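Local coordinates for membrane protein, putative (Geobacter sulfurreducens PCA, PDB 2QYB) that forms the GAF domain of a larger, putative membrane protein that may act in transmembrane solute transport and as a phosphatase, the domain's own role being unestablished, at residues 35-40 with 127-132; 85-90 with 108-113; 17-22 with 51-56; 60-65 with 103-108. One frame throughout, in Å; residues are numbered along the deposited sequence.

Contact 1: residues 35-40 with 127-132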
loop_
_atom_site.group_PDB
_atom_site.type_symbol
_atom_site.label_atom_id
_atom_site.label_comp_id
_atom_site.label_asym_id
_atom_site.label_seq_id
_atom_site.Cartn_x
_atom_site.Cartn_y
_atom_site.Cartn_z
ATOM N N LEU A 35 12.128 -14.185 2.206
ATOM C CA LEU A 35 11.783 -13.487 0.984
ATOM C C LEU A 35 12.077 -12.015 1.238
ATOM O O LEU A 35 11.920 -11.527 2.370
ATOM C CB LEU A 35 10.303 -13.645 0.677
ATOM C CG LEU A 35 9.897 -15.025 0.207
ATOM C CD1 LEU A 35 8.389 -15.113 0.199
ATOM C CD2 LEU A 35 10.520 -15.352 -1.174
ATOM N N ASP A 36 12.485 -11.310 0.199
ATOM C CA ASP A 36 12.807 -9.908 0.324
ATOM C C ASP A 36 11.855 -9.061 -0.487
ATOM O O ASP A 36 11.796 -7.858 -0.283
ATOM C CB ASP A 36 14.228 -9.656 -0.167
ATOM C CG ASP A 36 15.242 -10.320 0.696
ATOM O OD1 ASP A 36 15.490 -9.797 1.799
ATOM O OD2 ASP A 36 15.785 -11.370 0.294
ATOM N N LEU A 37 11.116 -9.664 -1.413
ATOM C CA LEU A 37 10.126 -8.899 -2.184
ATOM C C LEU A 37 9.031 -9.849 -2.606
ATOM O O LEU A 37 9.311 -11.012 -2.840
ATOM C CB LEU A 37 10.773 -8.224 -3.399
ATOM C CG LEU A 37 9.869 -7.401 -4.338
ATOM C CD1 LEU A 37 9.250 -6.136 -3.712
ATOM C CD2 LEU A 37 10.705 -7.016 -5.574
ATOM N N ALA A 38 7.798 -9.329 -2.638
ATOM C CA ALA A 38 6.614 -10.058 -3.036
ATOM C C ALA A 38 5.726 -9.078 -3.783
ATOM O O ALA A 38 5.554 -7.960 -3.348
ATOM C CB ALA A 38 5.854 -10.657 -1.792
ATOM N N VAL A 39 5.133 -9.516 -4.882
ATOM C CA VAL A 39 4.281 -8.659 -5.689
ATOM C C VAL A 39 3.015 -9.462 -6.031
ATOM O O VAL A 39 3.103 -10.638 -6.324
ATOM C CB VAL A 39 5.018 -8.131 -7.006
ATOM C CG1 VAL A 39 4.205 -7.101 -7.718
ATOM C CG2 VAL A 39 6.393 -7.550 -6.705
ATOM N N ILE A 40 1.846 -8.838 -5.923
ATOM C CA ILE A 40 0.603 -9.362 -6.530
ATOM C C ILE A 40 0.278 -8.493 -7.781
ATOM O O ILE A 40 0.252 -7.273 -7.697
ATOM C CB ILE A 40 -0.581 -9.316 -5.542
ATOM C CG1 ILE A 40 -0.385 -10.333 -4.421
ATOM C CG2 ILE A 40 -1.918 -9.552 -6.252
ATOM C CD1 ILE A 40 -1.143 -9.980 -3.146
ATOM N N SER A 127 4.181 -13.124 -7.291
ATOM C CA SER A 127 5.614 -13.251 -7.607
ATOM C C SER A 127 6.402 -13.010 -6.343
ATOM O O SER A 127 6.135 -12.044 -5.645
ATOM C CB SER A 127 6.060 -12.204 -8.649
ATOM O OG SER A 127 5.164 -12.137 -9.771
ATOM N N VAL A 128 7.392 -13.843 -6.053
ATOM C CA VAL A 128 8.202 -13.672 -4.832
ATOM C C VAL A 128 9.693 -13.872 -5.078
ATOM O O VAL A 128 10.108 -14.715 -5.853
ATOM C CB VAL A 128 7.736 -14.648 -3.724
ATOM C CG1 VAL A 128 6.260 -14.423 -3.424
ATOM C CG2 VAL A 128 7.931 -16.107 -4.147
ATOM N N PHE A 129 10.502 -13.126 -4.350
ATOM C CA PHE A 129 11.936 -13.037 -4.625
ATOM C C PHE A 129 12.710 -13.030 -3.324
ATOM O O PHE A 129 12.349 -12.347 -2.409
ATOM C CB PHE A 129 12.224 -11.731 -5.358
ATOM C CG PHE A 129 11.395 -11.531 -6.580
ATOM C CD1 PHE A 129 11.919 -11.874 -7.867
ATOM C CD2 PHE A 129 10.101 -10.988 -6.480
ATOM C CE1 PHE A 129 11.175 -11.685 -8.997
ATOM C CE2 PHE A 129 9.357 -10.807 -7.603
ATOM C CZ PHE A 129 9.878 -11.157 -8.875
ATOM N N SER A 130 13.762 -13.806 -3.246
ATOM C CA SER A 130 14.730 -13.696 -2.163
ATOM C C SER A 130 16.068 -13.139 -2.712
ATOM O O SER A 130 16.604 -13.659 -3.657
ATOM C CB SER A 130 14.959 -15.065 -1.528
ATOM O OG SER A 130 16.014 -15.031 -0.586
ATOM N N ARG A 131 16.552 -12.053 -2.108
ATOM C CA ARG A 131 17.946 -11.616 -2.230
ATOM C C ARG A 131 18.844 -12.267 -1.156
ATOM O O ARG A 131 20.008 -11.866 -0.972
ATOM C CB ARG A 131 18.027 -10.083 -2.142
ATOM C CG ARG A 131 17.381 -9.423 -3.342
ATOM C CD ARG A 131 17.515 -7.935 -3.342
ATOM N NE ARG A 131 16.627 -7.372 -2.338
ATOM C CZ ARG A 131 15.415 -6.863 -2.572
ATOM N NH1 ARG A 131 14.923 -6.807 -3.815
ATOM N NH2 ARG A 131 14.705 -6.373 -1.539
ATOM N N THR A 132 18.309 -13.284 -0.476
ATOM C CA THR A 132 18.885 -13.777 0.803
ATOM C C THR A 132 19.412 -15.220 0.629
ATOM O O THR A 132 20.519 -15.508 1.060
ATOM C CB THR A 132 17.828 -13.701 2.012
ATOM O OG1 THR A 132 17.208 -12.397 2.086
ATOM C CG2 THR A 132 18.477 -14.056 3.382
#
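Leu37 and Phe129 form a hydrogen-bonded pair in the antiparallel sheet of this GAF domain, where the local strand axes 37-40 and 127-130 stand at 172°. Their side chains lie alongside each other and point the same way, Leu37 CD2 coming 4.1 Å from Phe129 CD2. The phenyl ring turns an edge to the neighbouring backbone, with Leu37 O in its plane, while Val39 CG2 approaches obliquely. Ala38 and Val128 occupy the other face, where helix 10-32 brings Leu30 onto Ala38. Leu35 slants across Val128 there, its CD2 3.8 Å from Val128 CB. At the end of the ladder Asp36 and Leu37 both face Phe129, a classic beta bulge. Phe129 O therefore accepts twice, from Asp36 N at 2.8 Å and from Leu37 N at 3.1 Å. Asp36 points toward 127-132, and with CG beside its own backbone N (chi1 -66°) its carboxylate meets the turn after the strand. Arg131 lays a guanidinium face over Asp36 CB, but NH2 of that arginine bonds to Lys57 O. Ser130 OG accepts from Thr132 N in an ST turn and also bonds to Lys34 O. Two donors grip Asp36 OD2: Arg131 N at 2.6 Å, on the anti side and out of the carboxylate plane, and Thr132 OG1 at 2.5 Å, on the syn lone pair.

Contact 2: residues 85-90 with 108-113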
loop_
_atom_site.group_PDB
_atom_site.type_symbol
_atom_site.label_atom_id
_atom_site.label_comp_id
_atom_site.label_asym_id
_atom_site.label_seq_id
_atom_site.Cartn_x
_atom_site.Cartn_y
_atom_site.Cartn_z
ATOM N N GLN A 85 6.017 -21.254 -11.934
ATOM C CA GLN A 85 7.337 -21.220 -12.518
ATOM C C GLN A 85 8.298 -20.764 -11.424
ATOM O O GLN A 85 7.998 -19.798 -10.671
ATOM C CB GLN A 85 7.347 -20.181 -13.632
ATOM C CG GLN A 85 6.268 -20.354 -14.678
ATOM C CD GLN A 85 6.471 -21.621 -15.488
ATOM O OE1 GLN A 85 7.483 -21.774 -16.193
ATOM N NE2 GLN A 85 5.507 -22.548 -15.386
ATOM N N PHE A 86 9.439 -21.416 -11.286
ATOM C CA PHE A 86 10.412 -20.931 -10.269
ATOM C C PHE A 86 11.857 -21.183 -10.679
ATOM O O PHE A 86 12.106 -22.015 -11.503
ATOM C CB PHE A 86 10.118 -21.541 -8.874
ATOM C CG PHE A 86 10.260 -23.010 -8.830
ATOM C CD1 PHE A 86 11.468 -23.598 -8.455
ATOM C CD2 PHE A 86 9.198 -23.835 -9.213
ATOM C CE1 PHE A 86 11.598 -24.995 -8.447
ATOM C CE2 PHE A 86 9.323 -25.239 -9.210
ATOM C CZ PHE A 86 10.516 -25.808 -8.834
ATOM N N VAL A 87 12.771 -20.411 -10.105
ATOM C CA VAL A 87 14.220 -20.556 -10.290
ATOM C C VAL A 87 14.827 -20.606 -8.879
ATOM O O VAL A 87 14.692 -19.653 -8.090
ATOM C CB VAL A 87 14.842 -19.400 -11.180
ATOM C CG1 VAL A 87 16.351 -19.465 -11.238
ATOM C CG2 VAL A 87 14.280 -19.439 -12.570
ATOM N N ASN A 88 15.448 -21.740 -8.537
ATOM C CA ASN A 88 16.037 -21.899 -7.200
ATOM C C ASN A 88 17.394 -21.220 -7.012
ATOM O O ASN A 88 17.724 -20.791 -5.903
ATOM C CB ASN A 88 16.041 -23.365 -6.767
ATOM C CG ASN A 88 14.887 -23.674 -5.851
ATOM O OD1 ASN A 88 14.196 -24.667 -5.980
ATOM N ND2 ASN A 88 14.650 -22.785 -4.948
ATOM N N ASP A 89 18.130 -21.062 -8.116
ATOM C CA ASP A 89 19.412 -20.384 -8.113
ATOM C C ASP A 89 19.607 -19.582 -9.408
ATOM O O ASP A 89 19.840 -20.152 -10.462
ATOM C CB ASP A 89 20.575 -21.376 -7.916
ATOM C CG ASP A 89 21.882 -20.667 -7.564
ATOM O OD1 ASP A 89 22.014 -19.496 -7.974
ATOM O OD2 ASP A 89 22.764 -21.275 -6.880
ATOM N N THR A 90 19.549 -18.254 -9.300
ATOM C CA THR A 90 19.706 -17.403 -10.454
ATOM C C THR A 90 21.056 -17.579 -11.208
ATOM O O THR A 90 21.143 -17.191 -12.360
ATOM C CB THR A 90 19.501 -15.913 -10.093
ATOM O OG1 THR A 90 20.358 -15.582 -9.007
ATOM C CG2 THR A 90 17.997 -15.612 -9.721
ATOM N N LYS A 108 18.671 -14.011 -5.696
ATOM C CA LYS A 108 19.217 -15.384 -5.707
ATOM C C LYS A 108 18.234 -16.437 -6.211
ATOM O O LYS A 108 18.618 -17.464 -6.731
ATOM C CB LYS A 108 19.679 -15.766 -4.286
ATOM C CG LYS A 108 20.811 -14.884 -3.850
ATOM C CD LYS A 108 21.596 -15.381 -2.639
ATOM C CE LYS A 108 22.831 -14.465 -2.426
ATOM N NZ LYS A 108 23.637 -14.220 -3.729
ATOM N N SER A 109 16.961 -16.155 -6.046
ATOM C CA SER A 109 15.915 -17.181 -6.020
ATOM C C SER A 109 14.552 -16.478 -6.312
ATOM O O SER A 109 14.323 -15.357 -5.829
ATOM C CB SER A 109 15.968 -17.769 -4.626
ATOM O OG SER A 109 15.131 -18.880 -4.469
ATOM N N PHE A 110 13.679 -17.058 -7.133
ATOM C CA PHE A 110 12.339 -16.475 -7.300
ATOM C C PHE A 110 11.293 -17.468 -7.740
ATOM O O PHE A 110 11.617 -18.580 -8.138
ATOM C CB PHE A 110 12.335 -15.225 -8.230
ATOM C CG PHE A 110 12.583 -15.536 -9.675
ATOM C CD1 PHE A 110 11.534 -15.896 -10.512
ATOM C CD2 PHE A 110 13.866 -15.486 -10.190
ATOM C CE1 PHE A 110 11.763 -16.212 -11.846
ATOM C CE2 PHE A 110 14.099 -15.776 -11.520
ATOM C CZ PHE A 110 13.043 -16.142 -12.353
ATOM N N ALA A 111 10.030 -17.056 -7.649
ATOM C CA ALA A 111 8.876 -17.908 -8.029
ATOM C C ALA A 111 7.698 -17.054 -8.497
ATOM O O ALA A 111 7.500 -15.955 -7.991
ATOM C CB ALA A 111 8.446 -18.795 -6.863
ATOM N N HIS A 112 6.965 -17.555 -9.500
ATOM C CA HIS A 112 5.705 -16.970 -9.953
ATOM C C HIS A 112 4.581 -17.993 -9.826
ATOM O O HIS A 112 4.669 -19.076 -10.371
ATOM C CB HIS A 112 5.825 -16.449 -11.391
ATOM C CG HIS A 112 6.821 -15.345 -11.545
ATOM N ND1 HIS A 112 8.059 -15.519 -12.134
ATOM C CD2 HIS A 112 6.760 -14.048 -11.181
ATOM C CE1 HIS A 112 8.715 -14.371 -12.131
ATOM N NE2 HIS A 112 7.945 -13.459 -11.564
ATOM N N ILE A 113 3.511 -17.609 -9.121
ATOM C CA ILE A 113 2.444 -18.507 -8.729
ATOM C C ILE A 113 1.140 -17.939 -9.207
ATOM O O ILE A 113 0.771 -16.828 -8.817
ATOM C CB ILE A 113 2.371 -18.675 -7.194
ATOM C CG1 ILE A 113 3.733 -19.153 -6.639
ATOM C CG2 ILE A 113 1.190 -19.618 -6.791
ATOM C CD1 ILE A 113 4.410 -18.041 -5.861
#
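Val87 and Phe110 are paired across the edge of the sheet, where the short strand 85-87 runs antiparallel to 109-113 with an axis angle of 178°. Backbone bonding sets this register. Gln85 and His112 exchange two hydrogen bonds, the shorter from His112 N to Gln85 O at 2.7 Å, and Val87 and Phe110 exchange two more. Beyond the strand the pairing continues in one bond from Thr90 N to Lys108 O, 2.8 Å long, with the donor well above the carbonyl plane. The principal apolar contact is a CH-pi interaction: Val87 CB lies over a face of the Phe110 ring, 4.1 Å from its centroid. Phe110 chi1 of 70° sets CG between backbone N and carbonyl carbon, and the ring lies obliquely against Val87, with Val87 CG2 3.5 Å from Phe110 CZ. Thr90 CG2 comes to the ring edge, and Tyr74 packs edge-to-face with the same ring. On the other face Phe86 CB meets Ala111 CB at 3.8 Å. Among the polar side chains, Thr90 OG1 bonds to Ile107 O outside the ladder. The chemistry is thus divided: main-chain amides fix the alignment of the edge strand, while apolar packing against one face of Phe110 covers the Val87 side chain.

Contact 3: residues 17-22 with 51-56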
loop_
_atom_site.group_PDB
_atom_site.type_symbol
_atom_site.label_atom_id
_atom_site.label_comp_id
_atom_site.label_asym_id
_atom_site.label_seq_id
_atom_site.Cartn_x
_atom_site.Cartn_y
_atom_site.Cartn_z
ATOM N N ASP A 17 -10.856 -2.574 1.044
ATOM C CA ASP A 17 -10.648 -3.652 2.014
ATOM C C ASP A 17 -9.823 -4.794 1.435
ATOM O O ASP A 17 -8.987 -5.395 2.119
ATOM C CB ASP A 17 -11.973 -4.250 2.443
ATOM C CG ASP A 17 -12.741 -3.354 3.329
ATOM O OD1 ASP A 17 -12.133 -2.464 3.935
ATOM O OD2 ASP A 17 -13.959 -3.582 3.471
ATOM N N LEU A 18 -10.089 -5.112 0.183
ATOM C CA LEU A 18 -9.308 -6.103 -0.497
ATOM C C LEU A 18 -7.826 -5.744 -0.483
ATOM O O LEU A 18 -7.003 -6.584 -0.199
ATOM C CB LEU A 18 -9.812 -6.287 -1.930
ATOM C CG LEU A 18 -8.946 -7.169 -2.845
ATOM C CD1 LEU A 18 -8.833 -8.623 -2.313
ATOM C CD2 LEU A 18 -9.501 -7.044 -4.283
ATOM N N GLN A 19 -7.517 -4.482 -0.773
ATOM C CA GLN A 19 -6.137 -3.970 -0.737
ATOM C C GLN A 19 -5.364 -4.261 0.557
ATOM O O GLN A 19 -4.201 -4.668 0.525
ATOM C CB GLN A 19 -6.178 -2.473 -0.956
ATOM C CG GLN A 19 -4.840 -1.849 -1.186
ATOM C CD GLN A 19 -4.191 -2.283 -2.523
ATOM O OE1 GLN A 19 -4.733 -2.019 -3.616
ATOM N NE2 GLN A 19 -3.017 -2.943 -2.426
ATOM N N ILE A 20 -6.016 -4.003 1.679
ATOM C CA ILE A 20 -5.460 -4.163 3.016
ATOM C C ILE A 20 -5.239 -5.636 3.322
ATOM O O ILE A 20 -4.219 -6.006 3.906
ATOM C CB ILE A 20 -6.424 -3.568 4.097
ATOM C CG1 ILE A 20 -6.543 -2.036 3.935
ATOM C CG2 ILE A 20 -5.941 -3.944 5.511
ATOM C CD1 ILE A 20 -7.817 -1.388 4.562
ATOM N N ILE A 21 -6.197 -6.473 2.924
ATOM C CA ILE A 21 -6.029 -7.898 3.020
ATOM C C ILE A 21 -4.736 -8.305 2.274
ATOM O O ILE A 21 -3.859 -8.972 2.865
ATOM C CB ILE A 21 -7.290 -8.640 2.485
ATOM C CG1 ILE A 21 -8.431 -8.623 3.512
ATOM C CG2 ILE A 21 -7.010 -10.109 2.175
ATOM C CD1 ILE A 21 -9.764 -9.070 2.919
HETATM N N MSE A 22 -4.591 -7.879 1.005
HETATM C CA MSE A 22 -3.418 -8.277 0.186
HETATM C C MSE A 22 -2.142 -7.776 0.789
HETATM O O MSE A 22 -1.217 -8.531 0.997
HETATM C CB MSE A 22 -3.491 -7.761 -1.237
HETATM C CG MSE A 22 -4.673 -8.267 -1.988
HETATM SE SE MSE A 22 -4.720 -7.829 -3.945
HETATM C CE MSE A 22 -4.898 -5.845 -3.926
ATOM N N VAL A 51 0.453 -4.347 -11.360
ATOM C CA VAL A 51 0.856 -4.338 -9.944
ATOM C C VAL A 51 -0.188 -3.666 -9.040
ATOM O O VAL A 51 -0.511 -2.459 -9.190
ATOM C CB VAL A 51 2.190 -3.626 -9.711
ATOM C CG1 VAL A 51 2.514 -3.636 -8.220
ATOM C CG2 VAL A 51 3.293 -4.278 -10.568
ATOM N N ARG A 52 -0.741 -4.482 -8.127
ATOM C CA ARG A 52 -1.781 -4.024 -7.204
ATOM C C ARG A 52 -1.361 -4.091 -5.736
ATOM O O ARG A 52 -1.988 -3.490 -4.912
ATOM C CB ARG A 52 -3.061 -4.838 -7.425
ATOM C CG ARG A 52 -3.660 -4.696 -8.827
ATOM C CD ARG A 52 -3.712 -3.227 -9.285
ATOM N NE ARG A 52 -4.625 -3.016 -10.388
ATOM C CZ ARG A 52 -4.923 -1.833 -10.897
ATOM N NH1 ARG A 52 -4.380 -0.745 -10.395
ATOM N NH2 ARG A 52 -5.775 -1.731 -11.914
ATOM N N SER A 53 -0.311 -4.816 -5.412
ATOM C CA SER A 53 0.132 -4.922 -4.049
ATOM C C SER A 53 1.542 -5.427 -4.047
ATOM O O SER A 53 1.926 -6.159 -4.908
ATOM C CB SER A 53 -0.769 -5.899 -3.279
ATOM O OG SER A 53 -0.321 -6.055 -1.949
ATOM N N TYR A 54 2.319 -5.044 -3.060
ATOM C CA TYR A 54 3.722 -5.485 -2.971
ATOM C C TYR A 54 4.265 -5.204 -1.570
ATOM O O TYR A 54 3.772 -4.332 -0.881
ATOM C CB TYR A 54 4.569 -4.771 -4.029
ATOM C CG TYR A 54 4.813 -3.352 -3.696
ATOM C CD1 TYR A 54 4.062 -2.326 -4.272
ATOM C CD2 TYR A 54 5.790 -3.028 -2.765
ATOM C CE1 TYR A 54 4.307 -0.992 -3.910
ATOM C CE2 TYR A 54 6.031 -1.744 -2.397
ATOM C CZ TYR A 54 5.303 -0.732 -2.961
ATOM O OH TYR A 54 5.637 0.525 -2.542
ATOM N N SER A 55 5.255 -5.962 -1.149
ATOM C CA SER A 55 5.895 -5.743 0.150
ATOM C C SER A 55 7.402 -5.942 -0.046
ATOM O O SER A 55 7.791 -6.646 -0.925
ATOM C CB SER A 55 5.323 -6.677 1.235
ATOM O OG SER A 55 5.900 -6.422 2.529
ATOM N N GLY A 56 8.225 -5.298 0.769
ATOM C CA GLY A 56 9.664 -5.324 0.580
ATOM C C GLY A 56 10.127 -4.229 -0.383
ATOM O O GLY A 56 9.327 -3.455 -0.925
#
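Gln19 reaches from helix 10-32, which packs against the GAF-domain sheet, to the outermost strand 49-56 and donates through NE2 to Arg52 O, 2.7 Å away, with an N-H...O angle of 165°. The bond lies in the carbonyl plane and in the glutamine's own amide plane. Gln19 CG is anti to the backbone N (chi1 -170°) and the chain then bends at chi2, carrying the amide to the strand. One turn on, selenomethionine Met22 points toward the strand: its CB is 3.7 Å from Ser53 OG, and its CE is 4.1 Å from Arg52 CB. In the second shell, Asp23 OD1 bonds both Gln19 NE2 and Ser53 OG, so one carboxylate oxygen ties the helix amide to the strand hydroxyl. Arg52 and Ser53 both face Ile40, a classic beta bulge, and the psi of -16° at Arg52 breaks the extended course where its carbonyl meets Gln19. With an alanine at Gln19, Arg52 O would probably lose this donor and Asp23 OD1 its bond to the amide. Farther out, the Arg52 guanidinium forms a salt bridge with Asp17 of the second subunit, and Asp17 here bonds to Arg52 of that subunit. The chemistry thus divides Arg52: its carbonyl is bonded within the chain, while its guanidinium pairs across subunits, consistent with a part in holding the dimer together.

Contact 4: residues 60-65 with 103-108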
loop_
_atom_site.group_PDB
_atom_site.type_symbol
_atom_site.label_atom_id
_atom_site.label_comp_id
_atom_site.label_asym_id
_atom_site.label_seq_id
_atom_site.Cartn_x
_atom_site.Cartn_y
_atom_site.Cartn_z
ATOM N N ALA A 60 10.664 -0.443 -7.520
ATOM C CA ALA A 60 11.066 0.610 -8.440
ATOM C C ALA A 60 12.100 0.107 -9.482
ATOM O O ALA A 60 12.537 0.879 -10.343
ATOM C CB ALA A 60 11.611 1.830 -7.650
ATOM N N GLY A 61 12.475 -1.177 -9.389
ATOM C CA GLY A 61 13.382 -1.821 -10.362
ATOM C C GLY A 61 12.779 -2.996 -11.152
ATOM O O GLY A 61 11.599 -2.964 -11.543
ATOM N N ILE A 62 13.616 -4.021 -11.369
ATOM C CA ILE A 62 13.418 -5.069 -12.393
ATOM C C ILE A 62 12.161 -5.905 -12.191
ATOM O O ILE A 62 11.490 -6.286 -13.165
ATOM C CB ILE A 62 14.653 -6.057 -12.471
ATOM C CG1 ILE A 62 14.800 -6.664 -13.864
ATOM C CG2 ILE A 62 14.551 -7.175 -11.421
ATOM C CD1 ILE A 62 15.423 -5.698 -14.830
ATOM N N ALA A 63 11.857 -6.181 -10.921
ATOM C CA ALA A 63 10.761 -7.037 -10.538
ATOM C C ALA A 63 9.440 -6.261 -10.380
ATOM O O ALA A 63 8.441 -6.839 -9.938
ATOM C CB ALA A 63 11.131 -7.768 -9.236
ATOM N N GLY A 64 9.395 -4.990 -10.801
ATOM C CA GLY A 64 8.280 -4.101 -10.404
ATOM C C GLY A 64 7.238 -3.536 -11.393
ATOM O O GLY A 64 6.338 -2.716 -10.962
ATOM N N LYS A 65 7.318 -3.917 -12.679
ATOM C CA LYS A 65 6.468 -3.271 -13.700
ATOM C C LYS A 65 5.142 -4.000 -13.992
ATOM O O LYS A 65 4.916 -5.095 -13.549
ATOM C CB LYS A 65 7.255 -3.078 -14.997
ATOM C CG LYS A 65 8.479 -2.182 -14.817
ATOM C CD LYS A 65 9.535 -2.427 -15.872
ATOM C CE LYS A 65 10.707 -1.473 -15.709
ATOM N NZ LYS A 65 11.200 -0.953 -17.028
ATOM N N GLN A 103 20.710 -10.637 -11.017
ATOM C CA GLN A 103 21.847 -10.764 -10.088
ATOM C C GLN A 103 22.413 -9.369 -9.705
ATOM O O GLN A 103 22.885 -9.136 -8.598
ATOM C CB GLN A 103 22.971 -11.627 -10.699
ATOM C CG GLN A 103 22.612 -13.069 -11.048
ATOM C CD GLN A 103 23.846 -13.915 -11.431
ATOM O OE1 GLN A 103 24.660 -13.539 -12.300
ATOM N NE2 GLN A 103 23.992 -15.053 -10.771
ATOM N N LYS A 104 22.349 -8.441 -10.641
ATOM C CA LYS A 104 22.759 -7.071 -10.392
ATOM C C LYS A 104 21.850 -6.443 -9.310
ATOM O O LYS A 104 22.292 -5.612 -8.536
ATOM C CB LYS A 104 22.762 -6.311 -11.748
ATOM C CG LYS A 104 23.043 -4.793 -11.723
ATOM C CD LYS A 104 24.418 -4.382 -11.132
ATOM C CE LYS A 104 24.366 -2.897 -10.739
ATOM N NZ LYS A 104 25.694 -2.268 -10.478
ATOM N N GLU A 105 20.589 -6.850 -9.247
ATOM C CA GLU A 105 19.694 -6.471 -8.161
ATOM C C GLU A 105 19.922 -7.319 -6.901
ATOM O O GLU A 105 19.311 -7.043 -5.870
ATOM C CB GLU A 105 18.216 -6.669 -8.565
ATOM C CG GLU A 105 17.728 -5.865 -9.752
ATOM C CD GLU A 105 16.775 -4.737 -9.371
ATOM O OE1 GLU A 105 16.895 -4.160 -8.256
ATOM O OE2 GLU A 105 15.913 -4.400 -10.202
ATOM N N GLY A 106 20.738 -8.371 -6.980
ATOM C CA GLY A 106 21.006 -9.223 -5.810
ATOM C C GLY A 106 20.061 -10.412 -5.620
ATOM O O GLY A 106 20.145 -11.139 -4.628
ATOM N N ILE A 107 19.182 -10.639 -6.591
ATOM C CA ILE A 107 18.213 -11.764 -6.547
ATOM C C ILE A 107 18.851 -13.156 -6.705
ATOM O O ILE A 107 19.466 -13.451 -7.738
ATOM C CB ILE A 107 17.113 -11.603 -7.632
ATOM C CG1 ILE A 107 16.339 -10.272 -7.406
ATOM C CG2 ILE A 107 16.177 -12.854 -7.635
ATOM C CD1 ILE A 107 15.596 -9.683 -8.692
ATOM N N LYS A 108 18.671 -14.011 -5.696
ATOM C CA LYS A 108 19.217 -15.384 -5.707
ATOM C C LYS A 108 18.234 -16.437 -6.211
ATOM O O LYS A 108 18.618 -17.464 -6.731
ATOM C CB LYS A 108 19.679 -15.766 -4.286
ATOM C CG LYS A 108 20.811 -14.884 -3.850
ATOM C CD LYS A 108 21.596 -15.381 -2.639
ATOM C CE LYS A 108 22.831 -14.465 -2.426
ATOM N NZ LYS A 108 23.637 -14.220 -3.729
#
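Glu105 and Ile62 meet where two reversals of the backbone come together: a Schellman motif with Gly106 at positive phi (90°), and a type I turn from Gly61 to Gly64. The type I turn is closed by Gly64 N to Gly61 O at 3.1 Å; the helix end folds back through two bonds into its last turn, one of them Gly106 N to Gln103 O at 2.8 Å. The link between them is the carboxylate of Glu105. Its OE2 accepts from Ile62 N at 2.6 Å, with the donor nearly along the oxygen's C-O axis and an N-H...O angle of 165°. The glutamate points toward the loop and bends at chi2 (-108°), which swings OE2 onto the amide at the start of the turn. The oxygen also lies close against the isoleucine, 3.1 Å from Ile62 CB, and the two side chains cross obliquely. Gly61 fits the same crowding, since a CB there would run into OE2. With an alanine in place of Glu105, Ile62 N would probably lose its acceptor, and the turn would be less firmly tied to the helix end. Beyond the contact, Arg41 NH2 bonds to Ala63 O and Lys65 O, which anchors the loop to strand 37-43 as well. The contact thus joins the loop after strand 49-56 to the connection between helix 96-104 and strand 109-115 in the GAF domain. Leu101 touches Ile62 and Met102 touches Ile107, and between these isoleucines Ile62 CG2 lies 3.9 Å from Ile107 CD1.

Overall arrangement
Contacts 1 and 3 are buried, contact 2 is partly so, and contact 4 lies at the surface. Contacts 1 and 2 are strand pairings of one sheet, joined by bonding between strands 109-115 and 124-130, with centres about 9 Å apart. Contact 3 fastens helix 10-32 to the far outer strand, about 21 Å from contact 2 between centres, and borders the second subunit. Contact 4 shares Lys108 with contact 2, and its Ala63 packs on Phe129 of contact 1. Chemistry follows place: repeated main-chain bonds with apolar cover in the sheet, a single side-chain-to-carbonyl bond between helix and strand, and a carboxylate-to-amide bond between the surface turns.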